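PDB 1N9W: aspartate--tRNA(Asp/Asn) ligase from Thermus thermophilus, which attaches L-aspartate, activated by ATP as Asp-AMP, to both tRNA(Asp) and tRNA(Asn) with similar efficiency, working as a homodimer. Local coordinates for residues B[352-364]-B[375-387]. Sequence-based numbering, arbitrary orientation.
Sequences RIHRYEELLESLK and GYLEVFKYGMPPH
In the class II synthetase catalytic domain, the antiparallel strands 344-351 and 387-393 are joined by an excursion that holds helix 356-364 and the short helix 374-377, and Arg352 and His387 pair where the chain leaves one strand and re-enters the other. Arg352 N donates a nearly straight hydrogen bond (164°) to His387 O at 3.0 Å. Beside it Arg352 CG lies 3.4 Å from His387 CE1, the two side chains crossing at about a right angle; both also reach Glu220, Arg352 through a salt bridge and His387 ND1 through a weak hydrogen bond. A water donates to Arg352 O, accepts from His387 N and is hydrogen-bonded to His354 ND1, so it bridges the two segments beside the direct bond. Next to this water Pro386 CA makes a CH-pi contact over the His354 ring, 3.7 Å from its centroid.

Farther out, two more CH-pi contacts follow. Leu359 CD1 presses over one face of Phe380, 3.5 Å from its centroid. Tyr356 receives Lys381 CG over one face and Leu360 CG over the other; CG anti to the backbone N (chi1 176°) carries the ring there, and Leu377 CB meets its edge at CE1, 3.5 Å away. Leu377 CD1 touches Leu360 CD2, also at 3.5 Å.

Polar bonds and the His354 contact thus fix the strand end, where Arg352 is predicted to bind L-aspartate, whereas apolar packing holds the outer part; buried His387 NE2 lacks a polar partner.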
loop_
_atom_site.group_PDB
_atom_site.type_symbol
_atom_site.label_atom_id
_atom_site.label_comp_id
_atom_site.label_asym_id
_atom_site.label_seq_id
_atom_site.Cartn_x
_atom_site.Cartn_y
_atom_site.Cartn_z
ATOM N N ARG B 352 14.234 17.598 -10.024
ATOM C CA ARG B 352 15.315 16.887 -10.703
ATOM C C ARG B 352 15.584 17.590 -12.029
ATOM O O ARG B 352 14.879 18.528 -12.393
ATOM C CB ARG B 352 14.933 15.431 -11.020
ATOM C CG ARG B 352 13.844 14.801 -10.154
ATOM C CD ARG B 352 14.317 14.537 -8.743
ATOM N NE ARG B 352 13.310 13.864 -7.931
ATOM C CZ ARG B 352 13.493 13.537 -6.656
ATOM N NH1 ARG B 352 14.642 13.824 -6.057
ATOM N NH2 ARG B 352 12.531 12.929 -5.975
ATOM N N ILE B 353 16.598 17.119 -12.752
ATOM C CA ILE B 353 16.958 17.674 -14.057
ATOM C C ILE B 353 16.235 16.859 -15.133
ATOM O O ILE B 353 16.300 15.630 -15.131
ATOM C CB ILE B 353 18.486 17.583 -14.300
ATOM C CG1 ILE B 353 19.230 18.404 -13.243
ATOM C CG2 ILE B 353 18.831 18.075 -15.705
ATOM C CD1 ILE B 353 20.731 18.197 -13.249
ATOM N N HIS B 354 15.558 17.537 -16.058
ATOM C CA HIS B 354 14.815 16.844 -17.113
ATOM C C HIS B 354 15.448 16.893 -18.494
ATOM O O HIS B 354 15.142 16.059 -19.346
ATOM C CB HIS B 354 13.397 17.396 -17.205
ATOM C CG HIS B 354 13.340 18.883 -17.362
ATOM N ND1 HIS B 354 13.666 19.749 -16.342
ATOM C CD2 HIS B 354 12.973 19.656 -18.412
ATOM C CE1 HIS B 354 13.498 20.994 -16.756
ATOM N NE2 HIS B 354 13.080 20.965 -18.005
ATOM N N ARG B 355 16.315 17.870 -18.725
ATOM C CA ARG B 355 16.969 17.997 -20.022
ATOM C C ARG B 355 18.185 17.090 -20.120
ATOM O O ARG B 355 19.034 17.069 -19.231
ATOM C CB ARG B 355 17.380 19.451 -20.269
ATOM C CG ARG B 355 16.262 20.335 -20.813
ATOM C CD ARG B 355 16.090 20.199 -22.331
ATOM N NE ARG B 355 17.141 20.900 -23.075
ATOM C CZ ARG B 355 18.352 20.407 -23.337
ATOM N NH1 ARG B 355 18.692 19.192 -22.927
ATOM N NH2 ARG B 355 19.232 21.140 -24.006
ATOM N N TYR B 356 18.254 16.335 -21.208
ATOM C CA TYR B 356 19.361 15.422 -21.438
ATOM C C TYR B 356 20.689 16.162 -21.375
ATOM O O TYR B 356 21.605 15.754 -20.661
ATOM C CB TYR B 356 19.224 14.768 -22.808
ATOM C CG TYR B 356 20.380 13.870 -23.168
ATOM C CD1 TYR B 356 20.533 12.627 -22.562
ATOM C CD2 TYR B 356 21.316 14.259 -24.125
ATOM C CE1 TYR B 356 21.586 11.787 -22.905
ATOM C CE2 TYR B 356 22.374 13.426 -24.475
ATOM C CZ TYR B 356 22.500 12.194 -23.864
ATOM O OH TYR B 356 23.524 11.351 -24.225
ATOM N N GLU B 357 20.789 17.249 -22.130
ATOM C CA GLU B 357 22.012 18.036 -22.148
ATOM C C GLU B 357 22.451 18.458 -20.754
ATOM O O GLU B 357 23.628 18.369 -20.420
ATOM C CB GLU B 357 21.842 19.277 -23.029
ATOM C CG GLU B 357 21.910 18.980 -24.517
ATOM C CD GLU B 357 23.137 18.157 -24.884
ATOM O OE1 GLU B 357 24.266 18.563 -24.523
ATOM O OE2 GLU B 357 22.972 17.099 -25.531
ATOM N N GLU B 358 21.503 18.916 -19.943
ATOM C CA GLU B 358 21.818 19.355 -18.592
ATOM C C GLU B 358 22.342 18.215 -17.723
ATOM O O GLU B 358 23.188 18.429 -16.857
ATOM C CB GLU B 358 20.588 19.993 -17.941
ATOM C CG GLU B 358 20.073 21.226 -18.668
ATOM C CD GLU B 358 19.138 22.064 -17.817
ATOM O OE1 GLU B 358 18.018 21.599 -17.512
ATOM O OE2 GLU B 358 19.529 23.191 -17.441
ATOM N N LEU B 359 21.843 17.005 -17.955
ATOM C CA LEU B 359 22.287 15.848 -17.186
ATOM C C LEU B 359 23.749 15.521 -17.480
ATOM O O LEU B 359 24.544 15.309 -16.563
ATOM C CB LEU B 359 21.429 14.618 -17.502
ATOM C CG LEU B 359 20.083 14.477 -16.790
ATOM C CD1 LEU B 359 19.354 13.263 -17.328
ATOM C CD2 LEU B 359 20.305 14.342 -15.296
ATOM N N LEU B 360 24.094 15.480 -18.762
ATOM C CA LEU B 360 25.457 15.171 -19.177
ATOM C C LEU B 360 26.475 16.088 -18.515
ATOM O O LEU B 360 27.483 15.626 -17.980
ATOM C CB LEU B 360 25.597 15.292 -20.695
ATOM C CG LEU B 360 25.046 14.145 -21.539
ATOM C CD1 LEU B 360 25.323 14.415 -23.012
ATOM C CD2 LEU B 360 25.698 12.836 -21.112
ATOM N N GLU B 361 26.202 17.385 -18.537
ATOM C CA GLU B 361 27.113 18.355 -17.962
ATOM C C GLU B 361 27.356 18.131 -16.466
ATOM O O GLU B 361 28.494 17.910 -16.047
ATOM C CB GLU B 361 26.589 19.769 -18.213
ATOM C CG GLU B 361 27.657 20.856 -18.116
ATOM C CD GLU B 361 28.790 20.660 -19.120
ATOM O OE1 GLU B 361 28.520 20.679 -20.346
ATOM O OE2 GLU B 361 29.951 20.478 -18.678
ATOM N N SER B 362 26.297 18.175 -15.661
ATOM C CA SER B 362 26.429 17.987 -14.213
ATOM C C SER B 362 27.098 16.676 -13.806
ATOM O O SER B 362 27.744 16.605 -12.758
ATOM C CB SER B 362 25.059 18.095 -13.538
ATOM O OG SER B 362 24.135 17.206 -14.122
ATOM N N LEU B 363 26.939 15.633 -14.614
ATOM C CA LEU B 363 27.560 14.352 -14.296
ATOM C C LEU B 363 29.079 14.520 -14.300
ATOM O O LEU B 363 29.777 14.023 -13.407
ATOM C CB LEU B 363 27.159 13.293 -15.321
ATOM C CG LEU B 363 26.229 12.189 -14.795
ATOM C CD1 LEU B 363 25.839 11.263 -15.941
ATOM C CD2 LEU B 363 26.928 11.409 -13.689
ATOM N N LYS B 364 29.577 15.228 -15.310
ATOM C CA LYS B 364 31.001 15.493 -15.454
ATOM C C LYS B 364 31.472 16.344 -14.281
ATOM O O LYS B 364 32.518 16.074 -13.685
ATOM C CB LYS B 364 31.256 16.241 -16.769
ATOM C CG LYS B 364 30.833 15.469 -18.014
ATOM C CD LYS B 364 30.653 16.381 -19.231
ATOM C CE LYS B 364 30.512 15.566 -20.510
ATOM N NZ LYS B 364 29.605 14.392 -20.294
ATOM N N GLY B 375 22.209 4.037 -19.823
ATOM C CA GLY B 375 20.895 3.436 -19.671
ATOM C C GLY B 375 19.947 4.321 -18.882
ATOM O O GLY B 375 18.725 4.179 -18.962
ATOM N N TYR B 376 20.523 5.241 -18.114
ATOM C CA TYR B 376 19.756 6.170 -17.296
ATOM C C TYR B 376 19.390 7.415 -18.098
ATOM O O TYR B 376 18.286 7.944 -17.976
ATOM C CB TYR B 376 20.580 6.580 -16.073
ATOM C CG TYR B 376 19.938 7.648 -15.218
ATOM C CD1 TYR B 376 18.834 7.361 -14.423
ATOM C CD2 TYR B 376 20.425 8.955 -15.221
ATOM C CE1 TYR B 376 18.229 8.349 -13.648
ATOM C CE2 TYR B 376 19.829 9.950 -14.450
ATOM C CZ TYR B 376 18.732 9.643 -13.667
ATOM O OH TYR B 376 18.131 10.626 -12.913
ATOM N N LEU B 377 20.332 7.869 -18.919
ATOM C CA LEU B 377 20.151 9.063 -19.737
ATOM C C LEU B 377 19.136 8.889 -20.871
ATOM O O LEU B 377 18.560 9.865 -21.345
ATOM C CB LEU B 377 21.505 9.496 -20.318
ATOM C CG LEU B 377 22.631 9.849 -19.339
ATOM C CD1 LEU B 377 23.943 9.975 -20.097
ATOM C CD2 LEU B 377 22.307 11.141 -18.604
ATOM N N GLU B 378 18.915 7.651 -21.295
ATOM C CA GLU B 378 17.989 7.363 -22.382
ATOM C C GLU B 378 16.627 8.036 -22.316
ATOM O O GLU B 378 16.279 8.827 -23.195
ATOM C CB GLU B 378 17.797 5.855 -22.522
ATOM C CG GLU B 378 18.823 5.219 -23.427
ATOM C CD GLU B 378 18.707 5.720 -24.856
ATOM O OE1 GLU B 378 19.649 5.500 -25.642
ATOM O OE2 GLU B 378 17.669 6.328 -25.196
ATOM N N VAL B 379 15.851 7.725 -21.286
ATOM C CA VAL B 379 14.522 8.310 -21.161
ATOM C C VAL B 379 14.528 9.832 -21.281
ATOM O O VAL B 379 13.621 10.409 -21.875
ATOM C CB VAL B 379 13.849 7.914 -19.821
ATOM C CG1 VAL B 379 14.617 8.500 -18.651
ATOM C CG2 VAL B 379 12.407 8.395 -19.808
ATOM N N PHE B 380 15.547 10.481 -20.730
ATOM C CA PHE B 380 15.606 11.936 -20.787
ATOM C C PHE B 380 15.838 12.486 -22.195
ATOM O O PHE B 380 16.082 13.677 -22.379
ATOM C CB PHE B 380 16.669 12.469 -19.830
ATOM C CG PHE B 380 16.401 12.134 -18.393
ATOM C CD1 PHE B 380 16.819 10.918 -17.860
ATOM C CD2 PHE B 380 15.716 13.027 -17.572
ATOM C CE1 PHE B 380 16.560 10.597 -16.531
ATOM C CE2 PHE B 380 15.451 12.714 -16.243
ATOM C CZ PHE B 380 15.875 11.495 -15.719
ATOM N N LYS B 381 15.764 11.606 -23.183
ATOM C CA LYS B 381 15.920 11.996 -24.574
ATOM C C LYS B 381 14.535 11.946 -25.212
ATOM O O LYS B 381 14.394 11.914 -26.435
ATOM C CB LYS B 381 16.879 11.040 -25.286
ATOM C CG LYS B 381 18.342 11.348 -25.014
ATOM C CD LYS B 381 19.234 10.128 -25.190
ATOM C CE LYS B 381 18.894 9.353 -26.373
ATOM N NZ LYS B 381 19.642 8.352 -26.852
ATOM N N TYR B 382 13.508 11.932 -24.363
ATOM C CA TYR B 382 12.135 11.877 -24.838
ATOM C C TYR B 382 11.214 12.848 -24.118
ATOM O O TYR B 382 10.197 12.459 -23.545
ATOM C CB TYR B 382 11.605 10.451 -24.733
ATOM C CG TYR B 382 12.346 9.495 -25.639
ATOM C CD1 TYR B 382 12.059 9.431 -27.003
ATOM C CD2 TYR B 382 13.370 8.683 -25.141
ATOM C CE1 TYR B 382 12.772 8.583 -27.850
ATOM C CE2 TYR B 382 14.090 7.835 -25.978
ATOM C CZ TYR B 382 13.786 7.791 -27.333
ATOM O OH TYR B 382 14.497 6.958 -28.164
ATOM N N GLY B 383 11.598 14.120 -24.158
ATOM C CA GLY B 383 10.812 15.175 -23.552
ATOM C C GLY B 383 10.324 14.970 -22.133
ATOM O O GLY B 383 9.174 15.289 -21.826
ATOM N N MET B 384 11.173 14.438 -21.262
ATOM C CA MET B 384 10.775 14.261 -19.873
ATOM C C MET B 384 10.473 15.681 -19.396
ATOM O O MET B 384 11.331 16.562 -19.466
ATOM C CB MET B 384 11.922 13.665 -19.050
ATOM C CG MET B 384 11.480 13.120 -17.705
ATOM S SD MET B 384 10.469 11.625 -17.822
ATOM C CE MET B 384 11.557 10.508 -17.121
ATOM N N PRO B 385 9.249 15.926 -18.916
ATOM C CA PRO B 385 8.851 17.254 -18.440
ATOM C C PRO B 385 9.473 17.661 -17.109
ATOM O O PRO B 385 9.903 16.809 -16.334
ATOM C CB PRO B 385 7.338 17.129 -18.338
ATOM C CG PRO B 385 7.185 15.710 -17.849
ATOM C CD PRO B 385 8.154 14.954 -18.737
ATOM N N PRO B 386 9.536 18.976 -16.830
ATOM C CA PRO B 386 10.119 19.393 -15.552
ATOM C C PRO B 386 9.364 18.687 -14.429
ATOM O O PRO B 386 8.132 18.705 -14.389
ATOM C CB PRO B 386 9.915 20.909 -15.553
ATOM C CG PRO B 386 8.716 21.101 -16.425
ATOM C CD PRO B 386 8.969 20.130 -17.549
ATOM N N HIS B 387 10.103 18.064 -13.520
ATOM C CA HIS B 387 9.479 17.325 -12.442
ATOM C C HIS B 387 10.332 17.286 -11.193
ATOM O O HIS B 387 11.475 17.741 -11.186
ATOM C CB HIS B 387 9.207 15.898 -12.910
ATOM C CG HIS B 387 10.443 15.157 -13.318
ATOM N ND1 HIS B 387 11.262 14.517 -12.413
ATOM C CD2 HIS B 387 11.012 14.971 -14.533
ATOM C CE1 HIS B 387 12.280 13.968 -13.053
ATOM N NE2 HIS B 387 12.152 14.230 -14.340
HETATM O O HOH W 1 12.786 19.562 -13.624
HETATM O O HOH W 2 13.726 15.152 -21.243
#